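Local atomic coordinates of techylectin-5A (Tachypleus tridentatus, PDB entry 1JC9), a protein that agglutinates bacteria and human erythrocytes as an innate-immunity lectin of the horseshoe crab, recognising acetyl groups on their surfaces. Residues 103-115 against 190-202. Sequence-based numbering, arbitrary orientation.
Sequences DYFYKPWKNYKLG and HNFSTIDKDHDTH. With CA (calcium ion), chain C.
Trp109 lays its indole across the Lys197 side chain, with chi1 at -173° swinging the ring out from the first turn of helix 109-114 toward the loop. Lys197 runs extended over one face: its NZ sits 3.9 Å from the centroid of the five-membered ring of Trp109 and only 18° off the normal, a cation-pi contact, while CD makes a CH-pi contact with the same ring. The far end of the indole meets His199 in an offset edge-to-face pair, planes at 87°, in which the imidazole edge points at the six-membered ring. His199 ND1 donates a hydrogen bond to Phe192 O (3.0 Å), which lies in the imidazole plane and so steadies the ring's rotation; this same oxygen lies in the indole plane, 3.4 Å from Trp109 CZ3. Outside the two segments, Glu165 OE2 accepts a hydrogen bond from Trp109 NE1. At the helix start, Asp196 OD1 accepts hydrogen bonds from Trp109 N (2.8 Å), on its syn side, and Thr194 OG1. Asp196 OD2 reaches Lys110 N through a water. Ile195 CD1 lies over one face of Tyr106 and packs against Lys107 C and Pro108 N. Deeper, Phe192 CZ abuts Tyr112 CD1 at 3.6 Å, the rings oblique. The contact packs the start of helix 109-114 against the loop leading into the calcium site of the fibrinogen C-terminal domain, where Asp198 and Asp200 carboxylates, His202 and Thr204 backbone oxygens and two waters bind the ion.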
ATOM      1  N   ASP A 103       1.355  14.975  -8.013  1.00 28.16           N
ATOM      2  CA  ASP A 103       0.627  15.138  -6.757  1.00 28.28           C
ATOM      3  C   ASP A 103      -0.726  14.420  -6.800  1.00 27.03           C
ATOM      4  O   ASP A 103      -1.665  14.788  -6.096  1.00 26.07           O
ATOM      5  CB  ASP A 103       0.426  16.630  -6.460  1.00 29.74           C
ATOM      6  CG  ASP A 103      -0.494  17.310  -7.462  1.00 33.95           C
ATOM      7  OD1 ASP A 103      -0.551  16.866  -8.631  1.00 34.92           O
ATOM      8  OD2 ASP A 103      -1.153  18.301  -7.086  1.00 36.90           O
ATOM      9  N   TYR A 104      -0.802  13.379  -7.621  1.00 26.29           N
ATOM     10  CA  TYR A 104      -2.018  12.592  -7.786  1.00 26.23           C
ATOM     11  C   TYR A 104      -2.509  11.921  -6.498  1.00 26.09           C
ATOM     12  O   TYR A 104      -3.717  11.756  -6.297  1.00 24.60           O
ATOM     13  CB  TYR A 104      -1.784  11.534  -8.863  1.00 27.42           C
ATOM     14  CG  TYR A 104      -3.005  10.722  -9.212  1.00 30.43           C
ATOM     15  CD1 TYR A 104      -4.165  11.336  -9.687  1.00 31.43           C
ATOM     16  CD2 TYR A 104      -2.991   9.334  -9.096  1.00 30.47           C
ATOM     17  CE1 TYR A 104      -5.284  10.582 -10.041  1.00 33.64           C
ATOM     18  CE2 TYR A 104      -4.099   8.572  -9.447  1.00 33.39           C
ATOM     19  CZ  TYR A 104      -5.240   9.199  -9.920  1.00 34.03           C
ATOM     20  OH  TYR A 104      -6.323   8.438 -10.286  1.00 35.73           O
ATOM     21  N   PHE A 105      -1.579  11.533  -5.628  1.00 24.54           N
ATOM     22  CA  PHE A 105      -1.942  10.878  -4.374  1.00 24.13           C
ATOM     23  C   PHE A 105      -2.136  11.848  -3.216  1.00 24.76           C
ATOM     24  O   PHE A 105      -2.324  11.435  -2.069  1.00 24.29           O
ATOM     25  CB  PHE A 105      -0.894   9.823  -4.008  1.00 21.97           C
ATOM     26  CG  PHE A 105      -1.103   8.508  -4.704  1.00 21.56           C
ATOM     27  CD1 PHE A 105      -1.107   8.432  -6.094  1.00 20.49           C
ATOM     28  CD2 PHE A 105      -1.339   7.351  -3.970  1.00 20.37           C
ATOM     29  CE1 PHE A 105      -1.349   7.222  -6.744  1.00 20.33           C
ATOM     30  CE2 PHE A 105      -1.580   6.136  -4.611  1.00 20.60           C
ATOM     31  CZ  PHE A 105      -1.587   6.073  -6.002  1.00 19.34           C
ATOM     32  N   TYR A 106      -2.094  13.140  -3.524  1.00 25.49           N
ATOM     33  CA  TYR A 106      -2.283  14.184  -2.528  1.00 25.91           C
ATOM     34  C   TYR A 106      -3.793  14.408  -2.428  1.00 25.68           C
ATOM     35  O   TYR A 106      -4.305  15.431  -2.878  1.00 27.01           O
ATOM     36  CB  TYR A 106      -1.585  15.464  -2.997  1.00 27.81           C
ATOM     37  CG  TYR A 106      -1.551  16.575  -1.975  1.00 32.47           C
ATOM     38  CD1 TYR A 106      -0.827  16.438  -0.795  1.00 34.18           C
ATOM     39  CD2 TYR A 106      -2.235  17.772  -2.193  1.00 35.09           C
ATOM     40  CE1 TYR A 106      -0.779  17.462   0.145  1.00 35.24           C
ATOM     41  CE2 TYR A 106      -2.196  18.806  -1.252  1.00 35.66           C
ATOM     42  CZ  TYR A 106      -1.465  18.639  -0.087  1.00 36.33           C
ATOM     43  OH  TYR A 106      -1.426  19.639   0.857  1.00 38.93           O
ATOM     44  N   LYS A 107      -4.504  13.443  -1.848  1.00 25.35           N
ATOM     45  CA  LYS A 107      -5.958  13.530  -1.733  1.00 23.56           C
ATOM     46  C   LYS A 107      -6.459  13.445  -0.298  1.00 22.85           C
ATOM     47  O   LYS A 107      -5.754  12.972   0.584  1.00 23.35           O
ATOM     48  CB  LYS A 107      -6.615  12.416  -2.556  1.00 24.31           C
ATOM     49  CG  LYS A 107      -6.308  12.457  -4.048  1.00 24.52           C
ATOM     50  CD  LYS A 107      -7.246  11.529  -4.808  1.00 28.47           C
ATOM     51  CE  LYS A 107      -6.880  11.418  -6.282  1.00 29.90           C
ATOM     52  NZ  LYS A 107      -6.784  12.755  -6.929  1.00 30.78           N
ATOM     53  N   PRO A 108      -7.702  13.891  -0.053  1.00 23.39           N
ATOM     54  CA  PRO A 108      -8.319  13.873   1.277  1.00 23.70           C
ATOM     55  C   PRO A 108      -8.835  12.513   1.744  1.00 23.07           C
ATOM     56  O   PRO A 108      -8.859  11.543   0.986  1.00 22.17           O
ATOM     57  CB  PRO A 108      -9.444  14.891   1.142  1.00 23.45           C
ATOM     58  CG  PRO A 108      -9.892  14.666  -0.265  1.00 23.14           C
ATOM     59  CD  PRO A 108      -8.573  14.592  -1.016  1.00 22.98           C
ATOM     60  N   TRP A 109      -9.257  12.476   3.006  1.00 23.09           N
ATOM     61  CA  TRP A 109      -9.775  11.279   3.663  1.00 23.15           C
ATOM     62  C   TRP A 109     -10.803  10.494   2.857  1.00 23.24           C
ATOM     63  O   TRP A 109     -10.712   9.267   2.750  1.00 22.74           O
ATOM     64  CB  TRP A 109     -10.373  11.670   5.018  1.00 21.58           C
ATOM     65  CG  TRP A 109     -10.800  10.516   5.877  1.00 21.84           C
ATOM     66  CD1 TRP A 109     -12.037   9.934   5.920  1.00 20.90           C
ATOM     67  CD2 TRP A 109      -9.996   9.822   6.839  1.00 21.79           C
ATOM     68  NE1 TRP A 109     -12.053   8.927   6.856  1.00 19.98           N
ATOM     69  CE2 TRP A 109     -10.815   8.836   7.433  1.00 21.55           C
ATOM     70  CE3 TRP A 109      -8.664   9.941   7.259  1.00 21.18           C
ATOM     71  CZ2 TRP A 109     -10.343   7.972   8.428  1.00 21.41           C
ATOM     72  CZ3 TRP A 109      -8.196   9.084   8.247  1.00 20.62           C
ATOM     73  CH2 TRP A 109      -9.035   8.113   8.821  1.00 21.64           C
ATOM     74  N   LYS A 110     -11.784  11.190   2.291  1.00 23.42           N
ATOM     75  CA  LYS A 110     -12.821  10.517   1.515  1.00 24.35           C
ATOM     76  C   LYS A 110     -12.258   9.682   0.364  1.00 23.88           C
ATOM     77  O   LYS A 110     -12.715   8.565   0.115  1.00 23.76           O
ATOM     78  CB  LYS A 110     -13.820  11.532   0.957  1.00 27.10           C
ATOM     79  CG  LYS A 110     -14.938  10.880   0.149  1.00 31.79           C
ATOM     80  CD  LYS A 110     -15.961  11.885  -0.352  1.00 36.94           C
ATOM     81  CE  LYS A 110     -17.071  11.180  -1.119  1.00 39.74           C
ATOM     82  NZ  LYS A 110     -18.113  12.129  -1.593  1.00 42.95           N
ATOM     83  N   ASN A 111     -11.274  10.224  -0.341  1.00 22.61           N
ATOM     84  CA  ASN A 111     -10.674   9.513  -1.464  1.00 22.37           C
ATOM     85  C   ASN A 111      -9.908   8.277  -1.009  1.00 20.84           C
ATOM     86  O   ASN A 111      -9.970   7.225  -1.651  1.00 20.81           O
ATOM     87  CB  ASN A 111      -9.750  10.452  -2.241  1.00 25.53           C
ATOM     88  CG  ASN A 111     -10.517  11.533  -2.981  1.00 29.02           C
ATOM     89  OD1 ASN A 111     -11.265  11.248  -3.918  1.00 32.10           O
ATOM     90  ND2 ASN A 111     -10.345  12.777  -2.557  1.00 27.96           N
ATOM     91  N   TYR A 112      -9.184   8.400   0.098  1.00 18.97           N
ATOM     92  CA  TYR A 112      -8.431   7.270   0.617  1.00 18.57           C
ATOM     93  C   TYR A 112      -9.359   6.217   1.200  1.00 17.93           C
ATOM     94  O   TYR A 112      -9.038   5.028   1.217  1.00 19.37           O
ATOM     95  CB  TYR A 112      -7.417   7.748   1.655  1.00 16.10           C
ATOM     96  CG  TYR A 112      -6.090   8.098   1.026  1.00 15.03           C
ATOM     97  CD1 TYR A 112      -5.195   7.096   0.658  1.00 17.34           C
ATOM     98  CD2 TYR A 112      -5.757   9.420   0.735  1.00 15.17           C
ATOM     99  CE1 TYR A 112      -3.997   7.396   0.009  1.00 16.64           C
ATOM    100  CE2 TYR A 112      -4.556   9.735   0.080  1.00 15.88           C
ATOM    101  CZ  TYR A 112      -3.685   8.714  -0.280  1.00 17.14           C
ATOM    102  OH  TYR A 112      -2.507   9.002  -0.943  1.00 17.99           O
ATOM    103  N   LYS A 113     -10.519   6.659   1.670  1.00 18.64           N
ATOM    104  CA  LYS A 113     -11.514   5.760   2.240  1.00 18.36           C
ATOM    105  C   LYS A 113     -12.146   4.896   1.146  1.00 19.37           C
ATOM    106  O   LYS A 113     -12.282   3.678   1.301  1.00 19.21           O
ATOM    107  CB  LYS A 113     -12.601   6.581   2.949  1.00 17.93           C
ATOM    108  CG  LYS A 113     -13.891   5.821   3.251  1.00 17.38           C
ATOM    109  CD  LYS A 113     -14.944   6.766   3.811  1.00 20.74           C
ATOM    110  CE  LYS A 113     -16.311   6.095   3.936  1.00 20.97           C
ATOM    111  NZ  LYS A 113     -16.319   5.017   4.959  1.00 20.96           N
ATOM    112  N   LEU A 114     -12.517   5.531   0.036  1.00 19.51           N
ATOM    113  CA  LEU A 114     -13.162   4.834  -1.073  1.00 20.04           C
ATOM    114  C   LEU A 114     -12.214   4.258  -2.125  1.00 21.07           C
ATOM    115  O   LEU A 114     -12.580   3.325  -2.845  1.00 21.12           O
ATOM    116  CB  LEU A 114     -14.162   5.772  -1.760  1.00 20.99           C
ATOM    117  CG  LEU A 114     -15.326   6.273  -0.896  1.00 23.34           C
ATOM    118  CD1 LEU A 114     -16.139   7.290  -1.676  1.00 23.44           C
ATOM    119  CD2 LEU A 114     -16.193   5.096  -0.460  1.00 22.68           C
ATOM    120  N   GLY A 115     -11.007   4.810  -2.220  1.00 19.63           N
ATOM    121  CA  GLY A 115     -10.058   4.330  -3.206  1.00 19.66           C
ATOM    122  C   GLY A 115     -10.105   5.192  -4.453  1.00 20.03           C
ATOM    123  O   GLY A 115     -11.102   5.869  -4.710  1.00 19.87           O
ATOM    124  N   HIS A 190      -0.194   2.881  14.351  1.00 22.00           N
ATOM    125  CA  HIS A 190      -0.540   4.284  14.149  1.00 22.13           C
ATOM    126  C   HIS A 190      -1.812   4.472  13.333  1.00 22.89           C
ATOM    127  O   HIS A 190      -2.188   3.599  12.545  1.00 23.02           O
ATOM    128  CB  HIS A 190       0.628   5.007  13.475  1.00 22.82           C
ATOM    129  CG  HIS A 190       1.788   5.244  14.390  1.00 25.36           C
ATOM    130  ND1 HIS A 190       1.879   6.354  15.200  1.00 25.88           N
ATOM    131  CD2 HIS A 190       2.869   4.479  14.677  1.00 25.12           C
ATOM    132  CE1 HIS A 190       2.963   6.265  15.948  1.00 25.56           C
ATOM    133  NE2 HIS A 190       3.582   5.136  15.651  1.00 25.00           N
ATOM    134  N   ASN A 191      -2.476   5.610  13.528  1.00 22.74           N
ATOM    135  CA  ASN A 191      -3.701   5.912  12.793  1.00 23.59           C
ATOM    136  C   ASN A 191      -3.328   6.327  11.381  1.00 22.03           C
ATOM    137  O   ASN A 191      -2.170   6.621  11.096  1.00 21.68           O
ATOM    138  CB  ASN A 191      -4.462   7.084  13.426  1.00 27.15           C
ATOM    139  CG  ASN A 191      -4.641   6.932  14.915  1.00 32.73           C
ATOM    140  OD1 ASN A 191      -5.257   5.969  15.369  1.00 30.54           O
ATOM    141  ND2 ASN A 191      -4.085   7.888  15.664  1.00 40.29           N
ATOM    142  N   PHE A 192      -4.318   6.356  10.502  1.00 20.38           N
ATOM    143  CA  PHE A 192      -4.090   6.782   9.135  1.00 21.29           C
ATOM    144  C   PHE A 192      -4.331   8.290   9.144  1.00 21.67           C
ATOM    145  O   PHE A 192      -5.239   8.762   9.830  1.00 21.44           O
ATOM    146  CB  PHE A 192      -5.097   6.115   8.200  1.00 19.51           C
ATOM    147  CG  PHE A 192      -4.727   6.207   6.749  1.00 20.24           C
ATOM    148  CD1 PHE A 192      -3.777   5.344   6.206  1.00 19.60           C
ATOM    149  CD2 PHE A 192      -5.332   7.150   5.920  1.00 20.36           C
ATOM    150  CE1 PHE A 192      -3.434   5.413   4.858  1.00 19.32           C
ATOM    151  CE2 PHE A 192      -4.996   7.228   4.567  1.00 19.92           C
ATOM    152  CZ  PHE A 192      -4.044   6.356   4.036  1.00 19.62           C
ATOM    153  N   SER A 193      -3.517   9.047   8.412  1.00 21.12           N
ATOM    154  CA  SER A 193      -3.696  10.498   8.337  1.00 21.34           C
ATOM    155  C   SER A 193      -3.744  10.959   6.884  1.00 23.15           C
ATOM    156  O   SER A 193      -3.170  10.322   6.000  1.00 23.54           O
ATOM    157  CB  SER A 193      -2.558  11.240   9.045  1.00 19.61           C
ATOM    158  OG  SER A 193      -2.593  11.058  10.448  1.00 21.14           O
ATOM    159  N   THR A 194      -4.434  12.069   6.647  1.00 23.87           N
ATOM    160  CA  THR A 194      -4.543  12.647   5.312  1.00 24.33           C
ATOM    161  C   THR A 194      -4.416  14.162   5.446  1.00 26.67           C
ATOM    162  O   THR A 194      -4.435  14.695   6.556  1.00 25.62           O
ATOM    163  CB  THR A 194      -5.892  12.304   4.650  1.00 25.27           C
ATOM    164  OG1 THR A 194      -6.964  12.670   5.530  1.00 24.92           O
ATOM    165  CG2 THR A 194      -5.970  10.807   4.338  1.00 22.29           C
ATOM    166  N   ILE A 195      -4.288  14.854   4.320  1.00 27.14           N
ATOM    167  CA  ILE A 195      -4.142  16.300   4.337  1.00 29.11           C
ATOM    168  C   ILE A 195      -5.225  17.027   5.124  1.00 29.88           C
ATOM    169  O   ILE A 195      -4.977  18.098   5.676  1.00 31.08           O
ATOM    170  CB  ILE A 195      -4.110  16.865   2.906  1.00 31.33           C
ATOM    171  CG1 ILE A 195      -5.376  16.460   2.152  1.00 30.63           C
ATOM    172  CG2 ILE A 195      -2.880  16.346   2.181  1.00 33.51           C
ATOM    173  CD1 ILE A 195      -5.401  16.937   0.715  1.00 33.16           C
ATOM    174  N   ASP A 196      -6.420  16.447   5.186  1.00 29.28           N
ATOM    175  CA  ASP A 196      -7.517  17.079   5.904  1.00 28.86           C
ATOM    176  C   ASP A 196      -7.802  16.478   7.282  1.00 29.51           C
ATOM    177  O   ASP A 196      -8.730  16.907   7.969  1.00 30.32           O
ATOM    178  CB  ASP A 196      -8.788  17.055   5.041  1.00 29.14           C
ATOM    179  CG  ASP A 196      -9.277  15.647   4.742  1.00 29.47           C
ATOM    180  OD1 ASP A 196      -8.440  14.755   4.500  1.00 29.26           O
ATOM    181  OD2 ASP A 196     -10.508  15.436   4.728  1.00 30.55           O
ATOM    182  N   LYS A 197      -7.010  15.494   7.696  1.00 28.04           N
ATOM    183  CA  LYS A 197      -7.217  14.882   9.004  1.00 28.18           C
ATOM    184  C   LYS A 197      -5.923  14.419   9.657  1.00 27.14           C
ATOM    185  O   LYS A 197      -5.372  13.380   9.300  1.00 25.28           O
ATOM    186  CB  LYS A 197      -8.202  13.713   8.897  1.00 29.83           C
ATOM    187  CG  LYS A 197      -9.607  14.150   8.527  1.00 32.85           C
ATOM    188  CD  LYS A 197     -10.610  13.031   8.668  1.00 36.20           C
ATOM    189  CE  LYS A 197     -12.018  13.525   8.368  1.00 39.33           C
ATOM    190  NZ  LYS A 197     -13.025  12.420   8.462  1.00 43.43           N
ATOM    191  N   ASP A 198      -5.457  15.204  10.626  1.00 26.49           N
ATOM    192  CA  ASP A 198      -4.229  14.930  11.367  1.00 27.10           C
ATOM    193  C   ASP A 198      -4.464  13.970  12.530  1.00 27.39           C
ATOM    194  O   ASP A 198      -5.028  14.354  13.556  1.00 27.12           O
ATOM    195  CB  ASP A 198      -3.650  16.237  11.919  1.00 27.90           C
ATOM    196  CG  ASP A 198      -2.300  16.049  12.590  1.00 28.98           C
ATOM    197  OD1 ASP A 198      -2.043  14.959  13.142  1.00 30.85           O
ATOM    198  OD2 ASP A 198      -1.496  17.002  12.580  1.00 30.31           O
ATOM    199  N   HIS A 199      -4.015  12.728  12.374  1.00 26.23           N
ATOM    200  CA  HIS A 199      -4.167  11.726  13.419  1.00 25.86           C
ATOM    201  C   HIS A 199      -2.805  11.194  13.860  1.00 25.79           C
ATOM    202  O   HIS A 199      -2.726  10.179  14.553  1.00 26.01           O
ATOM    203  CB  HIS A 199      -5.027  10.567  12.907  1.00 26.03           C
ATOM    204  CG  HIS A 199      -6.429  10.960  12.558  1.00 27.56           C
ATOM    205  ND1 HIS A 199      -7.073  10.493  11.432  1.00 26.38           N
ATOM    206  CD2 HIS A 199      -7.320  11.756  13.196  1.00 27.26           C
ATOM    207  CE1 HIS A 199      -8.299  10.985  11.391  1.00 26.06           C
ATOM    208  NE2 HIS A 199      -8.474  11.753  12.450  1.00 26.93           N
ATOM    209  N   ASP A 200      -1.733  11.873  13.462  1.00 25.70           N
ATOM    210  CA  ASP A 200      -0.392  11.421  13.820  1.00 27.75           C
ATOM    211  C   ASP A 200      -0.003  11.810  15.252  1.00 30.12           C
ATOM    212  O   ASP A 200      -0.807  12.386  15.988  1.00 31.49           O
ATOM    213  CB  ASP A 200       0.632  11.955  12.809  1.00 24.02           C
ATOM    214  CG  ASP A 200       0.739  13.469  12.818  1.00 25.10           C
ATOM    215  OD1 ASP A 200       0.648  14.077  11.729  1.00 21.71           O
ATOM    216  OD2 ASP A 200       0.927  14.051  13.910  1.00 23.36           O
ATOM    217  N   THR A 201       1.223  11.484  15.649  1.00 31.75           N
ATOM    218  CA  THR A 201       1.688  11.793  16.998  1.00 33.70           C
ATOM    219  C   THR A 201       2.771  12.864  16.996  1.00 35.36           C
ATOM    220  O   THR A 201       3.685  12.841  17.819  1.00 35.87           O
ATOM    221  CB  THR A 201       2.254  10.544  17.688  1.00 32.77           C
ATOM    222  OG1 THR A 201       3.415  10.092  16.979  1.00 35.29           O
ATOM    223  CG2 THR A 201       1.214   9.439  17.712  1.00 33.51           C
ATOM    224  N   HIS A 202       2.661  13.805  16.066  1.00 36.86           N
ATOM    225  CA  HIS A 202       3.630  14.880  15.957  1.00 38.86           C
ATOM    226  C   HIS A 202       2.921  16.220  16.141  1.00 39.61           C
ATOM    227  O   HIS A 202       1.712  16.329  15.923  1.00 39.24           O
ATOM    228  CB  HIS A 202       4.314  14.814  14.588  1.00 40.56           C
ATOM    229  CG  HIS A 202       5.518  15.694  14.461  1.00 43.56           C
ATOM    230  ND1 HIS A 202       5.433  17.066  14.362  1.00 44.90           N
ATOM    231  CD2 HIS A 202       6.838  15.394  14.411  1.00 45.27           C
ATOM    232  CE1 HIS A 202       6.649  17.573  14.255  1.00 45.81           C
ATOM    233  NE2 HIS A 202       7.519  16.579  14.282  1.00 46.29           N
TER
HETATM  234 CA    CA C 301      -0.040  16.194  14.171  1.00 27.98          CA
HETATM  235  O   HOH W   1      -3.780  13.048   2.201  1.00 29.98           O
HETATM  236  O   HOH W   2     -12.288  14.114   3.122  1.00 23.62           O
HETATM  237  O   HOH W   3      -1.063  15.120  15.929  1.00 35.27           O
HETATM  238  O   HOH W   4      -0.805  18.349  15.403  1.00 35.37           O